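Side-chain contacts in PUM-HD domain-containing protein (PDB 7CGF), which binds RNA through its Pumilio homology domain and is thought to recognise the 3' untranslated regions of messenger RNAs: residues 50-53 against 54-57; 65-68 against 69-73; 91-94 against 95-98. The protein carries 2 engineered substitutions. All coordinates share one frame; numbering follows the deposited sequence.

Contact 1 of 3, residues 50-53 against 54-57; sequences IQQE and LASS. With nucleotides of chain B.
Gln52 O is gripped twice by Ser56. The amide Ser56 N donates to Gln52 O at 2.9 Å as part of the helical ladder, and the hydroxyl Ser56 OG donates to the same Gln52 O at 3.1 Å. The two donors arrive from opposite faces of the carbonyl plane, the hydroxyl lying 35° out of it. Ser56 OG can turn back in this way because it sits between its own backbone N and carbonyl carbon. The amide oxygen of Gln52 bends round to the same residue, with Gln52 OE1 3.5 Å from Ser56 CB. One step on, Ser57 N closes helix 44-56 onto Glu53 O at 2.8 Å, while Ser57 OG accepts from Asp59 N, two residues further on.

On the buried side Ile50 and Leu54 lie side by side and point the same way, Ile50 CG2 meeting Leu54 CD1 at 3.7 Å. Helices 37-41 and 83-89 cover parts of this pair.

Gln51 faces the RNA. Its chain runs out extended beyond CG (chi2 171°), bringing the amide to the Watson-Crick edge of A8 of chain B. Gln51 OE1 accepts from N6 of A8 of chain B at 3.0 Å in a nearly straight bond (175°), and Gln51 NE2 donates to N1 of the same chain B nucleotide at 2.9 Å. Ser47 OG is a further hydrogen-bond partner of Gln51 NE2 and, with the two bonds to the base, is likely to fix the amide's rotation. This is the adenine-reading glutamine of a Pumilio repeat. One acceptor and one donor, set against the N6 amine and N1, form a pattern complementary to adenine.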
loop_
_atom_site.group_PDB
_atom_site.type_symbol
_atom_site.label_atom_id
_atom_site.label_comp_id
_atom_site.label_asym_id
_atom_site.label_seq_id
_atom_site.Cartn_x
_atom_site.Cartn_y
_atom_site.Cartn_z
ATOM N N ILE A 50 31.690 -3.425 0.178
ATOM C CA ILE A 50 31.334 -3.256 1.586
ATOM C C ILE A 50 30.137 -4.126 1.936
ATOM O O ILE A 50 30.111 -4.803 2.974
ATOM C CB ILE A 50 31.050 -1.782 1.901
ATOM C CG1 ILE A 50 32.331 -0.948 1.760
ATOM C CG2 ILE A 50 30.459 -1.657 3.308
ATOM C CD1 ILE A 50 32.056 0.546 1.770
ATOM N N GLN A 51 29.111 -4.098 1.087
ATOM C CA GLN A 51 27.914 -4.880 1.382
ATOM C C GLN A 51 28.232 -6.364 1.476
ATOM O O GLN A 51 27.725 -7.059 2.365
ATOM C CB GLN A 51 26.858 -4.652 0.313
ATOM C CG GLN A 51 26.257 -3.266 0.329
ATOM C CD GLN A 51 25.392 -3.052 -0.877
ATOM O OE1 GLN A 51 24.415 -3.768 -1.068
ATOM N NE2 GLN A 51 25.767 -2.094 -1.733
ATOM N N GLN A 52 29.044 -6.872 0.556
ATOM C CA GLN A 52 29.297 -8.307 0.554
ATOM C C GLN A 52 30.101 -8.716 1.776
ATOM O O GLN A 52 29.818 -9.757 2.383
ATOM C CB GLN A 52 30.003 -8.732 -0.729
ATOM C CG GLN A 52 30.038 -10.265 -0.919
ATOM C CD GLN A 52 28.731 -10.977 -0.506
ATOM O OE1 GLN A 52 28.722 -11.823 0.401
ATOM N NE2 GLN A 52 27.629 -10.647 -1.188
ATOM N N GLU A 53 31.096 -7.903 2.163
ATOM C CA GLU A 53 31.857 -8.196 3.376
ATOM C C GLU A 53 30.972 -8.138 4.611
ATOM O O GLU A 53 31.088 -8.983 5.504
ATOM C CB GLU A 53 33.026 -7.222 3.527
ATOM C CG GLU A 53 34.107 -7.418 2.504
ATOM C CD GLU A 53 34.717 -8.801 2.594
ATOM O OE1 GLU A 53 35.115 -9.196 3.712
ATOM O OE2 GLU A 53 34.771 -9.492 1.554
ATOM N N LEU A 54 30.086 -7.145 4.690
ATOM C CA LEU A 54 29.205 -7.042 5.848
ATOM C C LEU A 54 28.252 -8.221 5.925
ATOM O O LEU A 54 27.820 -8.602 7.023
ATOM C CB LEU A 54 28.407 -5.741 5.800
ATOM C CG LEU A 54 29.225 -4.495 6.124
ATOM C CD1 LEU A 54 28.354 -3.270 5.919
ATOM C CD2 LEU A 54 29.702 -4.573 7.562
ATOM N N ALA A 55 27.899 -8.800 4.777
ATOM C CA ALA A 55 26.966 -9.920 4.776
ATOM C C ALA A 55 27.661 -11.238 5.067
ATOM O O ALA A 55 27.061 -12.128 5.677
ATOM C CB ALA A 55 26.249 -10.011 3.429
ATOM N N SER A 56 28.916 -11.376 4.645
ATOM C CA SER A 56 29.619 -12.650 4.687
ATOM C C SER A 56 30.622 -12.764 5.827
ATOM O O SER A 56 31.030 -13.887 6.159
ATOM C CB SER A 56 30.348 -12.892 3.358
ATOM O OG SER A 56 31.552 -12.143 3.277
ATOM N N SER A 57 31.031 -11.649 6.428
ATOM C CA SER A 57 32.057 -11.699 7.462
ATOM C C SER A 57 31.534 -12.344 8.741
ATOM O O SER A 57 30.419 -12.070 9.192
ATOM C CB SER A 57 32.574 -10.296 7.777
ATOM O OG SER A 57 33.442 -10.322 8.900
ATOM P P A B 8 17.604 0.968 -10.001
ATOM O OP1 A B 8 17.581 1.472 -11.402
ATOM O OP2 A B 8 17.056 -0.356 -9.574
ATOM O "O5'" A B 8 19.121 0.932 -9.548
ATOM C "C5'" A B 8 19.998 2.010 -9.827
ATOM C "C4'" A B 8 21.424 1.530 -9.829
ATOM O "O4'" A B 8 21.764 1.026 -8.502
ATOM C "C3'" A B 8 21.714 0.388 -10.804
ATOM O "O3'" A B 8 23.040 0.547 -11.303
ATOM C "C2'" A B 8 21.674 -0.835 -9.897
ATOM O "O2'" A B 8 22.368 -1.964 -10.395
ATOM C "C1'" A B 8 22.314 -0.267 -8.632
ATOM N N9 A B 8 22.053 -1.025 -7.402
ATOM C C8 A B 8 20.875 -1.590 -7.011
ATOM N N7 A B 8 20.956 -2.230 -5.862
ATOM C C5 A B 8 22.286 -2.043 -5.467
ATOM C C6 A B 8 23.023 -2.457 -4.349
ATOM N N6 A B 8 22.536 -3.172 -3.328
ATOM N N1 A B 8 24.327 -2.100 -4.292
ATOM C C2 A B 8 24.863 -1.385 -5.286
ATOM N N3 A B 8 24.262 -0.940 -6.378
ATOM C C4 A B 8 22.969 -1.303 -6.415
#

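Contact 2 of 3, residues 65-68 against 69-73; sequences SIFD and EVVSN
Val71 CB stands 3.6 Å from Phe67 O, one helical turn back, and its two methyls part from there. With CG1 anti to the backbone N (chi1 168°), Val71 CG2 lies anti to the carbonyl carbon and is 3.4 Å from Phe67 O. The same methyl covers one face of the Phe67 ring: Val71 CG2 is 3.5 Å from Phe67 CE2 and 3.7 Å from the ring centroid. With the methyl 25° off the ring normal, displaced toward the CE2-CZ rim, the pair is a CH-pi contact. The Phe67 ring also stacks with His98, and Ala105 of helix 99-106 packs on Val71. The backbone holds the two residues in step, since Val71 N donates to Phe67 O in a nearly straight bond of 2.9 Å.

All this belongs to helix 67-72, a short helix of the all-helical Pumilio array, lying across the predicted border between two consecutive repeats. At its start a water bridges the turn, donating to Ser65 O and accepting from Glu69 N at 3.0 Å. Asp68 OD1 makes a salt bridge with Arg101 of helix 99-106.

At the other end Glu69 O collects three donors: the amide Asn73 N, the side-chain Asn73 ND2 at 2.8 Å and, at a longer 3.3 Å, Ser72 OG. Glu69 O lies only 13° out of the Asn73 amide plane, so the in-plane N-H is well aimed. Asn73 ND2 also makes a weak bond to Glu69 OE1, whose chain bends at chi2 to come alongside the amide where the helix ends.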
loop_
_atom_site.group_PDB
_atom_site.type_symbol
_atom_site.label_atom_id
_atom_site.label_comp_id
_atom_site.label_asym_id
_atom_site.label_seq_id
_atom_site.Cartn_x
_atom_site.Cartn_y
_atom_site.Cartn_z
ATOM N N SER A 65 34.511 -2.065 12.468
ATOM C CA SER A 65 35.644 -1.196 12.137
ATOM C C SER A 65 35.262 -0.075 11.181
ATOM O O SER A 65 35.933 0.965 11.157
ATOM C CB SER A 65 36.797 -2.007 11.532
ATOM O OG SER A 65 36.566 -2.374 10.166
ATOM N N ILE A 66 34.236 -0.272 10.348
ATOM C CA ILE A 66 33.788 0.813 9.480
ATOM C C ILE A 66 32.626 1.585 10.074
ATOM O O ILE A 66 32.199 2.581 9.481
ATOM C CB ILE A 66 33.400 0.331 8.066
ATOM C CG1 ILE A 66 32.253 -0.686 8.132
ATOM C CG2 ILE A 66 34.610 -0.194 7.293
ATOM C CD1 ILE A 66 31.581 -0.885 6.793
ATOM N N PHE A 67 32.124 1.190 11.245
ATOM C CA PHE A 67 30.895 1.811 11.731
ATOM C C PHE A 67 31.117 3.261 12.139
ATOM O O PHE A 67 30.252 4.105 11.899
ATOM C CB PHE A 67 30.295 1.011 12.883
ATOM C CG PHE A 67 28.982 1.564 13.367
ATOM C CD1 PHE A 67 27.832 1.457 12.582
ATOM C CD2 PHE A 67 28.889 2.194 14.598
ATOM C CE1 PHE A 67 26.627 1.971 13.018
ATOM C CE2 PHE A 67 27.678 2.708 15.038
ATOM C CZ PHE A 67 26.547 2.595 14.245
ATOM N N ASP A 68 32.266 3.587 12.745
ATOM C CA ASP A 68 32.506 4.979 13.114
ATOM C C ASP A 68 32.482 5.891 11.897
ATOM O O ASP A 68 32.002 7.025 11.980
ATOM C CB ASP A 68 33.840 5.130 13.850
ATOM C CG ASP A 68 33.730 4.808 15.325
ATOM O OD1 ASP A 68 32.616 4.494 15.790
ATOM O OD2 ASP A 68 34.764 4.873 16.024
ATOM N N GLU A 69 33.016 5.424 10.760
ATOM C CA GLU A 69 33.003 6.253 9.560
ATOM C C GLU A 69 31.610 6.312 8.928
ATOM O O GLU A 69 31.248 7.348 8.357
ATOM C CB GLU A 69 34.036 5.755 8.542
ATOM C CG GLU A 69 35.508 6.060 8.894
ATOM C CD GLU A 69 35.911 7.514 8.691
ATOM O OE1 GLU A 69 35.152 8.288 8.066
ATOM O OE2 GLU A 69 37.016 7.889 9.156
ATOM N N VAL A 70 30.823 5.231 9.012
ATOM C CA VAL A 70 29.420 5.312 8.582
ATOM C C VAL A 70 28.680 6.371 9.391
ATOM O O VAL A 70 27.954 7.211 8.841
ATOM C CB VAL A 70 28.728 3.940 8.698
ATOM C CG1 VAL A 70 27.216 4.085 8.495
ATOM C CG2 VAL A 70 29.303 2.959 7.685
ATOM N N VAL A 71 28.834 6.332 10.716
ATOM C CA VAL A 71 28.197 7.329 11.574
ATOM C C VAL A 71 28.683 8.733 11.232
ATOM O O VAL A 71 27.886 9.668 11.090
ATOM C CB VAL A 71 28.453 7.008 13.056
ATOM C CG1 VAL A 71 28.045 8.202 13.926
ATOM C CG2 VAL A 71 27.675 5.781 13.456
ATOM N N SER A 72 30.006 8.915 11.133
ATOM C CA SER A 72 30.528 10.253 10.912
ATOM C C SER A 72 30.120 10.807 9.556
ATOM O O SER A 72 30.012 12.027 9.411
ATOM C CB SER A 72 32.055 10.262 11.070
ATOM O OG SER A 72 32.692 9.825 9.890
ATOM N N ASN A 73 29.818 9.940 8.585
ATOM C CA ASN A 73 29.431 10.376 7.251
ATOM C C ASN A 73 27.969 10.076 6.940
ATOM O O ASN A 73 27.589 10.061 5.763
ATOM C CB ASN A 73 30.329 9.718 6.202
ATOM C CG ASN A 73 31.783 10.186 6.303
ATOM O OD1 ASN A 73 32.132 11.279 5.835
ATOM N ND2 ASN A 73 32.632 9.364 6.921
HETATM O O HOH W 1 35.355 3.586 10.828
#

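Contact 3 of 3, residues 91-94 against 95-98; sequences FEYG and EERH
Glu96 folds its carboxylate back to the N-H edge of the Tyr93-Gly94 peptide, bent at chi2 (79°), so that Glu96 OE2 accepts from Gly94 N at 2.7 Å on its syn side. The other oxygen, Glu96 OE1, stands obliquely beside the Tyr93 ring, 3.9 Å from Tyr93 CD1, the two planes 20° apart but not stacked. The peptide belongs to a type II beta turn, Glu92 to Glu95, in the loop between helices 83-89 and 99-106 of the Pumilio array. Its closing bond runs from Glu95 N to Glu92 O at 3.0 Å. Gly94 has the positive phi of the third turn position (99°), where a CB would press on the carbonyl oxygen of Tyr93.

Glu95 ties the turn to what follows. Glu95 OE1 accepts from His98 ND1 at 2.7 Å, close to the imidazole plane. Arg97 NH2 is 3.3 Å from the same Glu95 OE1, but the oxygen lies over one face of the guanidinium with no N-H aimed at it, which makes this a purely electrostatic salt bridge. Arg97 NH2 has a second charged partner in Asp64. At the guanidinium edge Arg97 NH1 makes a weak bond of 3.0 Å to Gly94 O.

A leucine in place of Glu95 would probably leave His98 ND1 without its acceptor and the imidazole freer to turn, and strip one counter-charge from Arg97.

A water donates to Glu95 OE2 at 3.1 Å and, weakly, to Gly94 O. Arg97 CG sits over the centre of the His98 ring, 3.8 Å above its plane.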
loop_
_atom_site.group_PDB
_atom_site.type_symbol
_atom_site.label_atom_id
_atom_site.label_comp_id
_atom_site.label_asym_id
_atom_site.label_seq_id
_atom_site.Cartn_x
_atom_site.Cartn_y
_atom_site.Cartn_z
ATOM N N PHE A 91 21.222 -1.496 9.987
ATOM C CA PHE A 91 19.915 -1.640 10.607
ATOM C C PHE A 91 19.390 -3.065 10.512
ATOM O O PHE A 91 18.257 -3.330 10.927
ATOM C CB PHE A 91 18.900 -0.671 9.971
ATOM C CG PHE A 91 18.984 0.730 10.499
ATOM C CD1 PHE A 91 18.878 0.980 11.856
ATOM C CD2 PHE A 91 19.136 1.807 9.635
ATOM C CE1 PHE A 91 18.939 2.269 12.349
ATOM C CE2 PHE A 91 19.188 3.107 10.117
ATOM C CZ PHE A 91 19.100 3.334 11.488
ATOM N N GLU A 92 20.182 -3.988 9.982
ATOM C CA GLU A 92 19.735 -5.363 9.832
ATOM C C GLU A 92 19.742 -6.083 11.179
ATOM O O GLU A 92 20.426 -5.683 12.127
ATOM C CB GLU A 92 20.623 -6.134 8.853
ATOM C CG GLU A 92 20.669 -5.600 7.419
ATOM C CD GLU A 92 19.358 -5.771 6.652
ATOM O OE1 GLU A 92 18.521 -6.630 7.030
ATOM O OE2 GLU A 92 19.175 -5.038 5.652
ATOM N N TYR A 93 18.966 -7.164 11.260
ATOM C CA TYR A 93 19.148 -8.082 12.378
ATOM C C TYR A 93 20.585 -8.586 12.366
ATOM O O TYR A 93 21.150 -8.882 11.308
ATOM C CB TYR A 93 18.186 -9.276 12.281
ATOM C CG TYR A 93 16.705 -8.954 12.238
ATOM C CD1 TYR A 93 16.145 -8.000 13.080
ATOM C CD2 TYR A 93 15.863 -9.622 11.349
ATOM C CE1 TYR A 93 14.779 -7.714 13.035
ATOM C CE2 TYR A 93 14.497 -9.348 11.301
ATOM C CZ TYR A 93 13.965 -8.396 12.140
ATOM O OH TYR A 93 12.615 -8.133 12.078
ATOM N N GLY A 94 21.183 -8.698 13.541
ATOM C CA GLY A 94 22.580 -9.022 13.640
ATOM C C GLY A 94 23.456 -7.815 13.867
ATOM O O GLY A 94 24.605 -7.966 14.298
ATOM N N GLU A 95 22.930 -6.619 13.593
ATOM C CA GLU A 95 23.606 -5.367 13.896
ATOM C C GLU A 95 22.887 -4.561 14.974
ATOM O O GLU A 95 23.135 -3.356 15.107
ATOM C CB GLU A 95 23.783 -4.539 12.614
ATOM C CG GLU A 95 24.760 -5.149 11.613
ATOM C CD GLU A 95 26.207 -5.103 12.100
ATOM O OE1 GLU A 95 26.507 -4.316 13.016
ATOM O OE2 GLU A 95 27.041 -5.847 11.565
ATOM N N GLU A 96 22.041 -5.216 15.782
ATOM C CA GLU A 96 21.356 -4.602 16.922
ATOM C C GLU A 96 22.216 -3.662 17.748
ATOM O O GLU A 96 21.750 -2.601 18.173
ATOM C CB GLU A 96 20.811 -5.664 17.890
ATOM C CG GLU A 96 19.511 -6.312 17.516
ATOM C CD GLU A 96 19.673 -7.386 16.457
ATOM O OE1 GLU A 96 18.657 -8.042 16.108
ATOM O OE2 GLU A 96 20.815 -7.582 15.984
ATOM N N ARG A 97 23.464 -4.066 18.018
ATOM C CA ARG A 97 24.332 -3.287 18.891
ATOM C C ARG A 97 24.574 -1.883 18.359
ATOM O O ARG A 97 24.999 -1.008 19.118
ATOM C CB ARG A 97 25.666 -4.014 19.071
ATOM C CG ARG A 97 26.454 -4.166 17.778
ATOM C CD ARG A 97 27.570 -5.204 17.930
ATOM N NE ARG A 97 28.404 -5.293 16.734
ATOM C CZ ARG A 97 28.082 -5.982 15.645
ATOM N NH1 ARG A 97 26.936 -6.651 15.592
ATOM N NH2 ARG A 97 28.906 -6.005 14.606
ATOM N N HIS A 98 24.313 -1.656 17.071
ATOM C CA HIS A 98 24.568 -0.382 16.419
ATOM C C HIS A 98 23.311 0.438 16.162
ATOM O O HIS A 98 23.432 1.598 15.755
ATOM C CB HIS A 98 25.273 -0.625 15.087
ATOM C CG HIS A 98 26.674 -1.113 15.244
ATOM N ND1 HIS A 98 27.195 -2.141 14.487
ATOM C CD2 HIS A 98 27.667 -0.704 16.065
ATOM C CE1 HIS A 98 28.450 -2.345 14.839
ATOM N NE2 HIS A 98 28.760 -1.490 15.797
HETATM O O HOH W 2 26.081 -8.749 11.561
#

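How the contacts relate
Contacts 1 and 2 are partly buried turns of helices 44-56 and 67-72, whereas contact 3 is a surface loop ahead of helix 99-106. The first two share apolar packing: Ile66 CD1 of contact 2 lies 3.7 Å from Ile50 CG2 of contact 1 and also touches Leu54. Contact 2 meets contact 3 through the Phe67 and His98 rings, while contacts 1 and 3 do not touch. Phe90 is common to all three, touched by Leu54, by Ile66, Phe67 and Val70, and by Glu95 and His98. Contact 1 alone reaches a base directly; contact 2 joins a CH-pi pair to a polar helix end; contact 3 relies on carboxylates, a guanidinium and turn amides, its nearest atom about 8 Å from the RNA.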